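Local atomic coordinates of nucleoporin NUP170 (Chaetomium thermophilum, PDB entry 5HAX), a protein that probably serves as a scaffold nucleoporin of the nuclear pore's inner ring, joining an N-terminal beta-propeller to an alpha-helical C-terminal region. Residues Lys264-Lys268 with Ala338-Leu344; Tyr234-Arg239 with Leu296-Thr302; Pro24-Ser28 with Glu303-Leu307; Gln227-Gly232 with Ser244-Thr250. All blocks are in the same frame, centred on the assembly; numbering follows the deposited sequence.

Contact 1 of 4, residues Lys264-Lys268 with Ala338-Leu344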
loop_
_atom_site.group_PDB
_atom_site.type_symbol
_atom_site.label_atom_id
_atom_site.label_comp_id
_atom_site.label_asym_id
_atom_site.label_seq_id
_atom_site.Cartn_x
_atom_site.Cartn_y
_atom_site.Cartn_z
ATOM N N LYS A 264 -26.807 -6.015 9.368
ATOM C CA LYS A 264 -25.947 -6.171 10.532
ATOM C C LYS A 264 -25.800 -7.651 10.855
ATOM O O LYS A 264 -26.798 -8.365 10.998
ATOM C CB LYS A 264 -26.520 -5.423 11.737
ATOM C CG LYS A 264 -25.479 -5.111 12.817
ATOM C CD LYS A 264 -26.052 -5.183 14.232
ATOM C CE LYS A 264 -27.241 -4.259 14.424
ATOM N NZ LYS A 264 -27.723 -4.277 15.833
ATOM N N VAL A 265 -24.556 -8.113 10.958
ATOM C CA VAL A 265 -24.276 -9.529 11.157
ATOM C C VAL A 265 -23.468 -9.809 12.417
ATOM O O VAL A 265 -23.483 -10.954 12.897
ATOM C CB VAL A 265 -23.560 -10.126 9.927
ATOM C CG1 VAL A 265 -24.514 -10.205 8.742
ATOM C CG2 VAL A 265 -22.325 -9.308 9.571
ATOM N N ILE A 266 -22.760 -8.829 12.972
ATOM C CA ILE A 266 -22.023 -9.007 14.219
ATOM C C ILE A 266 -22.127 -7.725 15.029
ATOM O O ILE A 266 -22.095 -6.620 14.474
ATOM C CB ILE A 266 -20.538 -9.362 13.980
ATOM C CG1 ILE A 266 -20.406 -10.516 12.981
ATOM C CG2 ILE A 266 -19.866 -9.723 15.306
ATOM C CD1 ILE A 266 -18.972 -10.826 12.593
ATOM N N GLU A 267 -22.254 -7.880 16.344
ATOM C CA GLU A 267 -22.196 -6.766 17.287
ATOM C C GLU A 267 -21.383 -7.242 18.481
ATOM O O GLU A 267 -21.810 -8.154 19.196
ATOM C CB GLU A 267 -23.596 -6.316 17.707
ATOM C CG GLU A 267 -23.605 -5.111 18.633
ATOM C CD GLU A 267 -25.000 -4.535 18.837
ATOM O OE1 GLU A 267 -25.623 -4.101 17.844
ATOM O OE2 GLU A 267 -25.474 -4.517 19.991
ATOM N N LYS A 268 -20.214 -6.638 18.689
ATOM C CA LYS A 268 -19.266 -7.071 19.712
ATOM C C LYS A 268 -18.903 -5.870 20.575
ATOM O O LYS A 268 -18.201 -4.963 20.112
ATOM C CB LYS A 268 -18.018 -7.676 19.071
ATOM C CG LYS A 268 -17.090 -8.383 20.045
ATOM C CD LYS A 268 -15.839 -8.875 19.341
ATOM C CE LYS A 268 -14.935 -9.651 20.283
ATOM N NZ LYS A 268 -15.556 -10.930 20.729
ATOM N N ALA A 338 -21.457 -14.031 4.554
ATOM C CA ALA A 338 -21.377 -13.105 5.678
ATOM C C ALA A 338 -20.825 -13.820 6.907
ATOM O O ALA A 338 -21.255 -14.937 7.210
ATOM C CB ALA A 338 -22.752 -12.528 5.995
ATOM N N PRO A 339 -19.887 -13.217 7.636
ATOM C CA PRO A 339 -19.491 -13.778 8.928
ATOM C C PRO A 339 -20.589 -13.564 9.958
ATOM O O PRO A 339 -21.482 -12.732 9.791
ATOM C CB PRO A 339 -18.226 -12.993 9.285
ATOM C CG PRO A 339 -18.419 -11.677 8.617
ATOM C CD PRO A 339 -19.179 -11.957 7.347
ATOM N N GLN A 340 -20.514 -14.341 11.038
ATOM C CA GLN A 340 -21.489 -14.257 12.115
ATOM C C GLN A 340 -20.850 -14.203 13.494
ATOM O O GLN A 340 -21.574 -14.085 14.490
ATOM C CB GLN A 340 -22.461 -15.445 12.049
ATOM C CG GLN A 340 -23.298 -15.485 10.777
ATOM C CD GLN A 340 -24.193 -14.265 10.627
ATOM O OE1 GLN A 340 -24.568 -13.629 11.612
ATOM N NE2 GLN A 340 -24.532 -13.929 9.385
ATOM N N SER A 341 -19.524 -14.266 13.582
ATOM C CA SER A 341 -18.818 -14.235 14.852
ATOM C C SER A 341 -17.533 -13.441 14.678
ATOM O O SER A 341 -16.948 -13.415 13.593
ATOM C CB SER A 341 -18.507 -15.653 15.351
ATOM O OG SER A 341 -17.790 -15.624 16.571
ATOM N N MET A 342 -17.110 -12.781 15.755
ATOM C CA MET A 342 -15.872 -12.015 15.782
ATOM C C MET A 342 -15.201 -12.227 17.128
ATOM O O MET A 342 -15.859 -12.171 18.172
ATOM C CB MET A 342 -16.124 -10.517 15.545
ATOM C CG MET A 342 -14.895 -9.637 15.754
ATOM S SD MET A 342 -15.193 -7.900 15.355
ATOM C CE MET A 342 -15.284 -7.970 13.569
ATOM N N GLN A 343 -13.890 -12.463 17.104
ATOM C CA GLN A 343 -13.155 -12.822 18.309
ATOM C C GLN A 343 -11.791 -12.151 18.319
ATOM O O GLN A 343 -11.083 -12.144 17.306
ATOM C CB GLN A 343 -12.985 -14.344 18.408
ATOM C CG GLN A 343 -12.248 -14.808 19.651
ATOM C CD GLN A 343 -12.116 -16.317 19.715
ATOM O OE1 GLN A 343 -12.764 -17.041 18.960
ATOM N NE2 GLN A 343 -11.269 -16.799 20.617
ATOM N N LEU A 344 -11.425 -11.596 19.473
ATOM C CA LEU A 344 -10.077 -11.078 19.665
ATOM C C LEU A 344 -9.103 -12.241 19.804
ATOM O O LEU A 344 -9.190 -13.024 20.755
ATOM C CB LEU A 344 -10.021 -10.174 20.894
ATOM C CG LEU A 344 -8.617 -9.748 21.338
ATOM C CD1 LEU A 344 -7.838 -9.140 20.181
ATOM C CD2 LEU A 344 -8.698 -8.770 22.499
HETATM O O HOH W 1 -23.904 -12.563 15.167
#
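Strand 264-268 and strand 341-344 run roughly side by side in the same direction, with axes 7.0 Å apart at closest approach and 30° between them, and the backbones come nearest at Val-265 and Gln-340. Each strand pairs within its own sheet, so what joins them is side chains and one water, which donates to both Val-265 O and Gln-340 O. Ile-266 is the apolar centre. Its CD1 reaches over the backbone of Ser-341 and ends 4.0 Å from Pro-339 CB, while its CG2 branch, anti to the backbone N, meets Met-342 CB at 3.8 Å, the two side chains crossing at about a right angle. Beside it, Val-265 CB rests 3.3 Å from Pro-339 O. Lys-268 slants across Met-342, its CD against CG, and bends at its last torsion (chi4 67°) to bring NZ to Met-342 O at 2.9 Å, tilted out of the carbonyl plane. The same ammonium makes a salt bridge to Asp-276 and a hydrogen bond to Ser-272. With a methionine in its place, the carbonyl of Met-342 would probably lose this donor and Asp-276 its counter-charge. There is a classic beta bulge on each side, Val-265 and Ile-266 facing Thr-253, Gln-340 and Ser-341 facing Thr-324; the whole is consistent with the fourth strands of two successive beta-propeller blades, counted from 230-236 and 293-298, packing together.

Contact 2 of 4, residues Tyr234-Arg239 with Leu296-Thr302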
loop_
_atom_site.group_PDB
_atom_site.type_symbol
_atom_site.label_atom_id
_atom_site.label_comp_id
_atom_site.label_asym_id
_atom_site.label_seq_id
_atom_site.Cartn_x
_atom_site.Cartn_y
_atom_site.Cartn_z
ATOM N N TYR A 234 -15.821 2.317 8.442
ATOM C CA TYR A 234 -14.705 1.679 7.744
ATOM C C TYR A 234 -15.220 0.628 6.765
ATOM O O TYR A 234 -16.063 -0.197 7.126
ATOM C CB TYR A 234 -13.740 1.037 8.750
ATOM C CG TYR A 234 -13.441 1.914 9.951
ATOM C CD1 TYR A 234 -14.284 1.921 11.054
ATOM C CD2 TYR A 234 -12.320 2.735 9.979
ATOM C CE1 TYR A 234 -14.024 2.719 12.148
ATOM C CE2 TYR A 234 -12.050 3.538 11.071
ATOM C CZ TYR A 234 -12.906 3.524 12.153
ATOM O OH TYR A 234 -12.652 4.315 13.247
ATOM N N VAL A 235 -14.688 0.645 5.540
ATOM C CA VAL A 235 -15.140 -0.220 4.450
ATOM C C VAL A 235 -14.059 -1.246 4.134
ATOM O O VAL A 235 -12.861 -0.938 4.182
ATOM C CB VAL A 235 -15.475 0.603 3.187
ATOM C CG1 VAL A 235 -15.809 -0.315 2.009
ATOM C CG2 VAL A 235 -16.619 1.563 3.458
ATOM N N ASP A 236 -14.485 -2.463 3.790
ATOM C CA ASP A 236 -13.602 -3.484 3.221
ATOM C C ASP A 236 -14.303 -4.089 2.007
ATOM O O ASP A 236 -15.140 -4.988 2.146
ATOM C CB ASP A 236 -13.239 -4.555 4.244
ATOM C CG ASP A 236 -12.265 -5.584 3.688
ATOM O OD1 ASP A 236 -11.748 -5.373 2.569
ATOM O OD2 ASP A 236 -12.008 -6.598 4.372
ATOM N N ASP A 237 -13.939 -3.599 0.818
ATOM C CA ASP A 237 -14.565 -4.060 -0.419
ATOM C C ASP A 237 -14.268 -5.527 -0.702
ATOM O O ASP A 237 -15.107 -6.222 -1.284
ATOM C CB ASP A 237 -14.093 -3.203 -1.593
ATOM C CG ASP A 237 -14.604 -1.778 -1.524
ATOM O OD1 ASP A 237 -15.817 -1.586 -1.300
ATOM O OD2 ASP A 237 -13.791 -0.845 -1.695
ATOM N N THR A 238 -13.089 -6.015 -0.308
ATOM C CA THR A 238 -12.711 -7.392 -0.611
ATOM C C THR A 238 -13.613 -8.402 0.084
ATOM O O THR A 238 -13.668 -9.562 -0.341
ATOM C CB THR A 238 -11.256 -7.650 -0.207
ATOM O OG1 THR A 238 -11.136 -7.640 1.223
ATOM C CG2 THR A 238 -10.329 -6.595 -0.807
ATOM N N ARG A 239 -14.313 -7.991 1.143
ATOM C CA ARG A 239 -15.243 -8.853 1.859
ATOM C C ARG A 239 -16.673 -8.338 1.815
ATOM O O ARG A 239 -17.559 -8.966 2.407
ATOM C CB ARG A 239 -14.804 -9.004 3.322
ATOM C CG ARG A 239 -13.338 -9.366 3.507
ATOM C CD ARG A 239 -13.014 -9.506 4.980
ATOM N NE ARG A 239 -11.582 -9.406 5.261
ATOM C CZ ARG A 239 -10.771 -10.439 5.472
ATOM N NH1 ARG A 239 -9.489 -10.222 5.728
ATOM N NH2 ARG A 239 -11.228 -11.685 5.431
ATOM N N LEU A 296 -10.422 1.900 14.273
ATOM C CA LEU A 296 -10.402 0.607 13.609
ATOM C C LEU A 296 -9.646 0.726 12.293
ATOM O O LEU A 296 -9.453 1.821 11.759
ATOM C CB LEU A 296 -11.819 0.083 13.340
ATOM C CG LEU A 296 -12.758 -0.040 14.541
ATOM C CD1 LEU A 296 -14.113 -0.566 14.095
ATOM C CD2 LEU A 296 -12.162 -0.935 15.622
ATOM N N SER A 297 -9.215 -0.420 11.776
ATOM C CA SER A 297 -8.580 -0.487 10.467
ATOM C C SER A 297 -8.877 -1.840 9.833
ATOM O O SER A 297 -8.381 -2.868 10.313
ATOM C CB SER A 297 -7.073 -0.272 10.579
ATOM O OG SER A 297 -6.496 -0.119 9.296
ATOM N N PRO A 298 -9.684 -1.894 8.773
ATOM C CA PRO A 298 -9.972 -3.187 8.141
ATOM C C PRO A 298 -8.723 -3.815 7.540
ATOM O O PRO A 298 -7.820 -3.126 7.060
ATOM C CB PRO A 298 -10.995 -2.835 7.055
ATOM C CG PRO A 298 -11.578 -1.529 7.480
ATOM C CD PRO A 298 -10.460 -0.806 8.156
ATOM N N ILE A 299 -8.684 -5.139 7.577
ATOM C CA ILE A 299 -7.632 -5.936 6.952
ATOM C C ILE A 299 -8.267 -6.693 5.790
ATOM O O ILE A 299 -9.180 -7.498 6.015
ATOM C CB ILE A 299 -6.980 -6.901 7.955
ATOM C CG1 ILE A 299 -6.365 -6.107 9.114
ATOM C CG2 ILE A 299 -5.920 -7.751 7.262
ATOM C CD1 ILE A 299 -5.895 -6.958 10.275
ATOM N N PRO A 300 -7.836 -6.472 4.549
ATOM C CA PRO A 300 -8.525 -7.083 3.407
ATOM C C PRO A 300 -8.242 -8.574 3.291
ATOM O O PRO A 300 -7.259 -9.099 3.820
ATOM C CB PRO A 300 -7.962 -6.315 2.207
ATOM C CG PRO A 300 -6.599 -5.905 2.643
ATOM C CD PRO A 300 -6.693 -5.644 4.122
ATOM N N ALA A 301 -9.135 -9.260 2.572
ATOM C CA ALA A 301 -9.002 -10.704 2.393
ATOM C C ALA A 301 -7.759 -11.062 1.591
ATOM O O ALA A 301 -7.230 -12.171 1.730
ATOM C CB ALA A 301 -10.249 -11.266 1.711
ATOM N N THR A 302 -7.282 -10.145 0.748
ATOM C CA THR A 302 -6.044 -10.386 0.012
ATOM C C THR A 302 -4.853 -10.507 0.951
ATOM O O THR A 302 -3.880 -11.202 0.632
ATOM C CB THR A 302 -5.808 -9.257 -0.993
ATOM O OG1 THR A 302 -5.778 -8.002 -0.305
ATOM C CG2 THR A 302 -6.916 -9.230 -2.033
#
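Tyr-234 and Asp-236 face Leu-296 and Pro-298 where the first strands, 230-236 and 293-298, of two successive blades lie side by side, an arrangement consistent with the inner strands of a beta-propeller; the segments that follow them, through Arg-239 and Thr-302, continue the contact. The Tyr-234 ring lies across Leu-296, whose CB sits over one face, 3.7 Å from the centroid, as a CH-pi contact. At the far end of the ring, Leu-296 N gives a weak hydrogen bond to Tyr-234 OH, and at the near end Tyr-234 CB packs on Pro-298 CG at 3.6 Å.

Beyond the strands the contact turns polar. Arg-239 approaches Ile-299 O side-on, with NE at 3.2 Å and NH1 at 2.8 Å both pointing to this one oxygen, which lies close to the guanidinium plane. In that plane too is Asp-236 OD2, which forms a salt bridge with Arg-239 NE at 3.0 Å, its hydrogen bond weak and bent. The other carboxylate oxygen, Asp-236 OD1, receives the hydroxyl of Thr-238 OG1 at 2.7 Å. With its proton spent there, Thr-238 OG1 accepts from Ala-301 N across the contact, at 2.9 Å and an almost straight 170°; a chi1 of 69° holds it between the backbone N and carbonyl carbon, where it can serve both. Arg-239 also bonds to Ala-304 O and Ser-305 O, farther along the chain that carries Ile-299.

The buried carboxylate of Asp-236 thus orients both the hydroxyl and the guanidinium that grip the opposite segment, and the nearby arginine is likely to favour its ionised form.

Contact 3 of 4, residues Pro24-Ser28 with Glu303-Leu307. With EDO (1,2-ethanediol), chain G.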
loop_
_atom_site.group_PDB
_atom_site.type_symbol
_atom_site.label_atom_id
_atom_site.label_comp_id
_atom_site.label_asym_id
_atom_site.label_seq_id
_atom_site.Cartn_x
_atom_site.Cartn_y
_atom_site.Cartn_z
ATOM N N PRO A 24 5.485 -15.373 4.411
ATOM C CA PRO A 24 4.406 -15.730 5.345
ATOM C C PRO A 24 3.235 -14.756 5.309
ATOM O O PRO A 24 3.410 -13.540 5.215
ATOM C CB PRO A 24 5.103 -15.705 6.710
ATOM C CG PRO A 24 6.527 -15.959 6.416
ATOM C CD PRO A 24 6.798 -15.337 5.079
ATOM N N ASP A 25 2.029 -15.313 5.391
ATOM C CA ASP A 25 0.817 -14.519 5.494
ATOM C C ASP A 25 0.636 -14.008 6.921
ATOM O O ASP A 25 1.219 -14.529 7.875
ATOM C CB ASP A 25 -0.403 -15.338 5.076
ATOM C CG ASP A 25 -0.556 -16.615 5.882
ATOM O OD1 ASP A 25 -1.319 -16.611 6.867
ATOM O OD2 ASP A 25 0.091 -17.624 5.533
ATOM N N LEU A 26 -0.199 -12.973 7.055
ATOM C CA LEU A 26 -0.378 -12.310 8.344
ATOM C C LEU A 26 -0.866 -13.280 9.414
ATOM O O LEU A 26 -0.383 -13.248 10.552
ATOM C CB LEU A 26 -1.359 -11.147 8.200
ATOM C CG LEU A 26 -1.531 -10.275 9.445
ATOM C CD1 LEU A 26 -0.290 -9.427 9.661
ATOM C CD2 LEU A 26 -2.774 -9.404 9.336
ATOM N N ASP A 27 -1.838 -14.138 9.077
ATOM C CA ASP A 27 -2.354 -15.099 10.050
ATOM C C ASP A 27 -1.251 -15.985 10.611
ATOM O O ASP A 27 -1.364 -16.474 11.741
ATOM C CB ASP A 27 -3.435 -15.980 9.417
ATOM C CG ASP A 27 -4.713 -15.222 9.106
ATOM O OD1 ASP A 27 -5.503 -15.715 8.274
ATOM O OD2 ASP A 27 -4.936 -14.141 9.689
ATOM N N SER A 28 -0.178 -16.199 9.846
ATOM C CA SER A 28 0.830 -17.181 10.227
ATOM C C SER A 28 1.805 -16.646 11.267
ATOM O O SER A 28 2.321 -17.429 12.073
ATOM C CB SER A 28 1.603 -17.650 8.995
ATOM O OG SER A 28 0.736 -18.275 8.064
ATOM N N GLU A 303 -4.912 -9.851 2.110
ATOM C CA GLU A 303 -3.804 -9.838 3.056
ATOM C C GLU A 303 -3.884 -10.982 4.058
ATOM O O GLU A 303 -2.854 -11.561 4.420
ATOM C CB GLU A 303 -3.766 -8.497 3.795
ATOM C CG GLU A 303 -2.571 -8.334 4.725
ATOM C CD GLU A 303 -2.400 -6.906 5.216
ATOM O OE1 GLU A 303 -3.334 -6.096 5.042
ATOM O OE2 GLU A 303 -1.329 -6.592 5.773
ATOM N N ALA A 304 -5.089 -11.324 4.512
ATOM C CA ALA A 304 -5.258 -12.359 5.520
ATOM C C ALA A 304 -6.661 -12.935 5.420
ATOM O O ALA A 304 -7.622 -12.205 5.161
ATOM C CB ALA A 304 -5.010 -11.804 6.926
ATOM N N SER A 305 -6.770 -14.247 5.636
ATOM C CA SER A 305 -8.062 -14.920 5.568
ATOM C C SER A 305 -8.857 -14.733 6.856
ATOM O O SER A 305 -10.031 -14.344 6.818
ATOM C CB SER A 305 -7.858 -16.409 5.288
ATOM O OG SER A 305 -9.077 -17.118 5.401
ATOM N N LYS A 306 -8.236 -15.006 8.002
ATOM C CA LYS A 306 -8.933 -15.007 9.283
ATOM C C LYS A 306 -9.001 -13.618 9.913
ATOM O O LYS A 306 -10.090 -13.143 10.249
ATOM C CB LYS A 306 -8.249 -15.991 10.237
ATOM C CG LYS A 306 -8.353 -17.444 9.793
ATOM C CD LYS A 306 -7.429 -18.345 10.594
ATOM C CE LYS A 306 -7.458 -19.773 10.070
ATOM N NZ LYS A 306 -6.407 -20.624 10.691
ATOM N N LEU A 307 -7.857 -12.953 10.080
ATOM C CA LEU A 307 -7.829 -11.647 10.735
ATOM C C LEU A 307 -8.500 -10.611 9.843
ATOM O O LEU A 307 -7.994 -10.279 8.767
ATOM C CB LEU A 307 -6.393 -11.247 11.061
ATOM C CG LEU A 307 -5.700 -12.106 12.120
ATOM C CD1 LEU A 307 -4.245 -11.691 12.267
ATOM C CD2 LEU A 307 -6.420 -12.016 13.462
HETATM C C1 EDO G . -4.947 -16.120 12.928
HETATM O O1 EDO G . -3.649 -16.706 13.066
HETATM C C2 EDO G . -5.538 -15.852 14.308
HETATM O O2 EDO G . -4.618 -15.068 15.076
HETATM O O HOH W 2 -4.208 -15.967 5.684
HETATM O O HOH W 3 -0.075 -11.132 4.777
#
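The carboxylate of Asp-27 is wedged against the 303-307 loop, with Ala-304 CB lying over one face, toward OD2, and Lys-306 CB on the other side, nearer OD1. Backbone amides meet its oxygens. Lys-306 N points at the syn lone pair of OD1, 2.8 Å away and nearly straight at 169°, while Leu-307 N reaches OD2 on its syn side at 3.2 Å, 20° out of the carboxylate plane. A weak bond from Ser-305 N and a water shared with Asp-25 OD1 and Ser-305 N add to OD1. Leu-26 supplies the apolar part: its CB touches Ala-304 CB at 3.9 Å, and CD2 meets Leu-307 CD1 at 4.0 Å. A 1,2-ethanediol, probably from the crystallisation liquor, donates to Asp-27 O and also bonds Cys-30 O. Were a leucine to stand here instead of Asp-27, the amides of Lys-306 and Leu-307 would probably be left without their acceptors and the loop less firmly fixed. The Asp-27 carboxylate makes the direct hydrogen bonds between the N-terminal region and the loop joining strands 293-298 and 307-313; the N-H groups converging on it, with Lys-306 NZ 5.5 Å from OD1, would probably stabilise its negative charge.

Contact 4 of 4, residues Gln227-Gly232 with Ser244-Thr250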
loop_
_atom_site.group_PDB
_atom_site.type_symbol
_atom_site.label_atom_id
_atom_site.label_comp_id
_atom_site.label_asym_id
_atom_site.label_seq_id
_atom_site.Cartn_x
_atom_site.Cartn_y
_atom_site.Cartn_z
ATOM N N GLN A 227 -28.191 6.079 24.985
ATOM C CA GLN A 227 -27.270 6.976 24.298
ATOM C C GLN A 227 -26.041 6.213 23.815
ATOM O O GLN A 227 -25.394 5.498 24.586
ATOM C CB GLN A 227 -26.838 8.122 25.211
ATOM C CG GLN A 227 -25.681 8.921 24.620
ATOM C CD GLN A 227 -25.357 10.183 25.385
ATOM O OE1 GLN A 227 -24.858 10.135 26.510
ATOM N NE2 GLN A 227 -25.622 11.327 24.768
ATOM N N GLU A 228 -25.717 6.385 22.536
ATOM C CA GLU A 228 -24.538 5.802 21.908
ATOM C C GLU A 228 -24.447 6.365 20.498
ATOM O O GLU A 228 -25.469 6.491 19.823
ATOM C CB GLU A 228 -24.617 4.267 21.869
ATOM C CG GLU A 228 -23.335 3.592 21.394
ATOM C CD GLU A 228 -23.465 2.081 21.260
ATOM O OE1 GLU A 228 -24.591 1.556 21.372
ATOM O OE2 GLU A 228 -22.433 1.416 21.039
ATOM N N TRP A 229 -23.236 6.714 20.063
ATOM C CA TRP A 229 -23.025 7.268 18.731
ATOM C C TRP A 229 -21.706 6.740 18.177
ATOM O O TRP A 229 -21.000 5.967 18.832
ATOM C CB TRP A 229 -23.064 8.802 18.758
ATOM C CG TRP A 229 -21.944 9.448 19.522
ATOM C CD1 TRP A 229 -20.711 9.779 19.044
ATOM C CD2 TRP A 229 -21.964 9.854 20.896
ATOM N NE1 TRP A 229 -19.959 10.361 20.035
ATOM C CE2 TRP A 229 -20.704 10.417 21.182
ATOM C CE3 TRP A 229 -22.921 9.791 21.912
ATOM C CZ2 TRP A 229 -20.379 10.917 22.441
ATOM C CZ3 TRP A 229 -22.594 10.286 23.162
ATOM C CH2 TRP A 229 -21.335 10.841 23.415
ATOM N N LEU A 230 -21.370 7.161 16.958
ATOM C CA LEU A 230 -20.248 6.592 16.226
ATOM C C LEU A 230 -18.995 7.452 16.336
ATOM O O LEU A 230 -19.059 8.679 16.456
ATOM C CB LEU A 230 -20.600 6.401 14.750
ATOM C CG LEU A 230 -21.706 5.387 14.451
ATOM C CD1 LEU A 230 -21.837 5.192 12.952
ATOM C CD2 LEU A 230 -21.453 4.050 15.140
ATOM N N ARG A 231 -17.847 6.772 16.292
ATOM C CA ARG A 231 -16.535 7.393 16.189
ATOM C C ARG A 231 -15.905 7.224 14.811
ATOM O O ARG A 231 -14.920 7.908 14.516
ATOM C CB ARG A 231 -15.583 6.806 17.246
ATOM C CG ARG A 231 -15.566 7.530 18.591
ATOM C CD ARG A 231 -14.790 6.715 19.622
ATOM N NE ARG A 231 -13.791 7.497 20.350
ATOM C CZ ARG A 231 -12.650 7.931 19.823
ATOM N NH1 ARG A 231 -11.796 8.627 20.565
ATOM N NH2 ARG A 231 -12.362 7.682 18.551
ATOM N N GLY A 232 -16.432 6.337 13.971
ATOM C CA GLY A 232 -15.886 6.163 12.635
ATOM C C GLY A 232 -16.604 5.059 11.883
ATOM O O GLY A 232 -17.253 4.189 12.477
ATOM N N SER A 244 -18.513 -0.219 11.905
ATOM C CA SER A 244 -18.677 1.009 12.673
ATOM C C SER A 244 -18.062 0.835 14.056
ATOM O O SER A 244 -18.107 -0.257 14.637
ATOM C CB SER A 244 -20.153 1.407 12.812
ATOM O OG SER A 244 -20.805 0.657 13.823
ATOM N N LEU A 245 -17.485 1.918 14.569
ATOM C CA LEU A 245 -16.974 1.993 15.930
ATOM C C LEU A 245 -17.790 3.025 16.693
ATOM O O LEU A 245 -18.003 4.136 16.198
ATOM C CB LEU A 245 -15.492 2.376 15.937
ATOM C CG LEU A 245 -14.819 2.499 17.306
ATOM C CD1 LEU A 245 -14.783 1.153 18.009
ATOM C CD2 LEU A 245 -13.412 3.066 17.162
ATOM N N SER A 246 -18.251 2.658 17.885
ATOM C CA SER A 246 -19.078 3.541 18.693
ATOM C C SER A 246 -18.253 4.188 19.801
ATOM O O SER A 246 -17.101 3.828 20.053
ATOM C CB SER A 246 -20.264 2.779 19.292
ATOM O OG SER A 246 -19.934 2.224 20.555
ATOM N N ASN A 247 -18.870 5.169 20.465
ATOM C CA ASN A 247 -18.224 5.859 21.575
ATOM C C ASN A 247 -18.068 4.966 22.795
ATOM O O ASN A 247 -17.263 5.281 23.678
ATOM C CB ASN A 247 -19.024 7.098 21.963
ATOM C CG ASN A 247 -20.371 6.747 22.557
ATOM O OD1 ASN A 247 -21.182 6.072 21.925
ATOM N ND2 ASN A 247 -20.603 7.177 23.790
ATOM N N ARG A 248 -18.833 3.879 22.873
ATOM C CA ARG A 248 -18.681 2.877 23.918
ATOM C C ARG A 248 -17.727 1.762 23.514
ATOM O O ARG A 248 -17.669 0.734 24.197
ATOM C CB ARG A 248 -20.045 2.282 24.276
ATOM C CG ARG A 248 -21.105 3.321 24.590
ATOM C CD ARG A 248 -22.412 2.675 25.022
ATOM N NE ARG A 248 -22.279 1.991 26.306
ATOM C CZ ARG A 248 -22.357 2.595 27.489
ATOM N NH1 ARG A 248 -22.220 1.889 28.604
ATOM N NH2 ARG A 248 -22.567 3.903 27.565
ATOM N N SER A 249 -16.994 1.939 22.415
ATOM C CA SER A 249 -16.037 0.964 21.902
ATOM C C SER A 249 -16.713 -0.310 21.402
ATOM O O SER A 249 -16.080 -1.369 21.355
ATOM C CB SER A 249 -14.970 0.626 22.952
ATOM O OG SER A 249 -14.292 1.801 23.369
ATOM N N THR A 250 -17.986 -0.227 21.018
ATOM C CA THR A 250 -18.676 -1.352 20.397
ATOM C C THR A 250 -18.347 -1.408 18.911
ATOM O O THR A 250 -18.399 -0.387 18.217
ATOM C CB THR A 250 -20.188 -1.231 20.591
ATOM O OG1 THR A 250 -20.501 -1.326 21.985
ATOM C CG2 THR A 250 -20.926 -2.338 19.833
HETATM O O HOH W 4 -22.875 6.454 25.693
HETATM O O HOH W 5 -23.088 -0.954 22.560
HETATM O O HOH W 6 -14.920 7.095 23.082
#
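Glu-228 reaches into the turn at Ser-246 to Ser-249 with its chain fully extended. CB passes the amide oxygen of Asn-247; CG comes closer, 3.3 Å from Asn-247 OD1, and also touches Arg-248 CD. CD lies beside the Ser-246 side chain, and at the tip OE2 takes the hydroxyl of Ser-246 OG at 2.7 Å on its anti lone pair, while OE1 makes a salt bridge with Arg-252. A water joins OE2 to Thr-250 OG1.

With its proton directed at the glutamate, Ser-246 OG accepts from the backbone N of both Arg-248, 3.1 Å away, and Thr-250. The first of these makes an ST turn over a type I beta turn that leads from strand 241-246 to strand 251-255, at the open end of the hairpin of strands 230-236 and 241-246. Within the hairpin a classic beta bulge places Arg-231 and Gly-232 both opposite Leu-245: Arg-231 N donates to Leu-245 O at 2.6 Å, and Leu-245 N to Gly-232 O at 3.1 Å.

Asn-247 is engaged from several sides. Its N donates to Trp-229 O, and its OD1 receives Trp-229 N at 2.8 Å, the donor standing 46° above the amide plane. With Trp-229 CG set between the backbone N and carbonyl carbon (chi1 66°), the indole stacks on the amide with only 8° between the planes, Asn-247 CG 3.8 Å above the ring system's centre. The ND2 end runs on over the six-membered ring and binds a water held also by Gln-227 O and Arg-248 NH2. Arg-231 CD touches Ser-246 O, and its NE meets Asn-247 O through another water.

In the fold
Contact 4 closes first along the chain and lies within one blade, the sheet of strands 230-236, 241-246, 251-255 and 263-268. Contacts 1 and 2, with centres about 14 Å apart, both join this blade to the next, whose strand 293-298 lies at one edge and the N-terminal strand 33-35 at the other; contact 2 works through the first strands, contact 1 through the fourth strands. Leu-296 of contact 2 packs on Leu-245 of contact 4, and Thr-250 of contact 4 touches Glu-267 and Lys-268 of contact 1. Contact 3 brackets contacts 2 and 4 in sequence and lies about 13 Å from contact 2, centre to centre, linked to it through Arg-239. Together they tie two propeller blades to each other and to the N-terminal region.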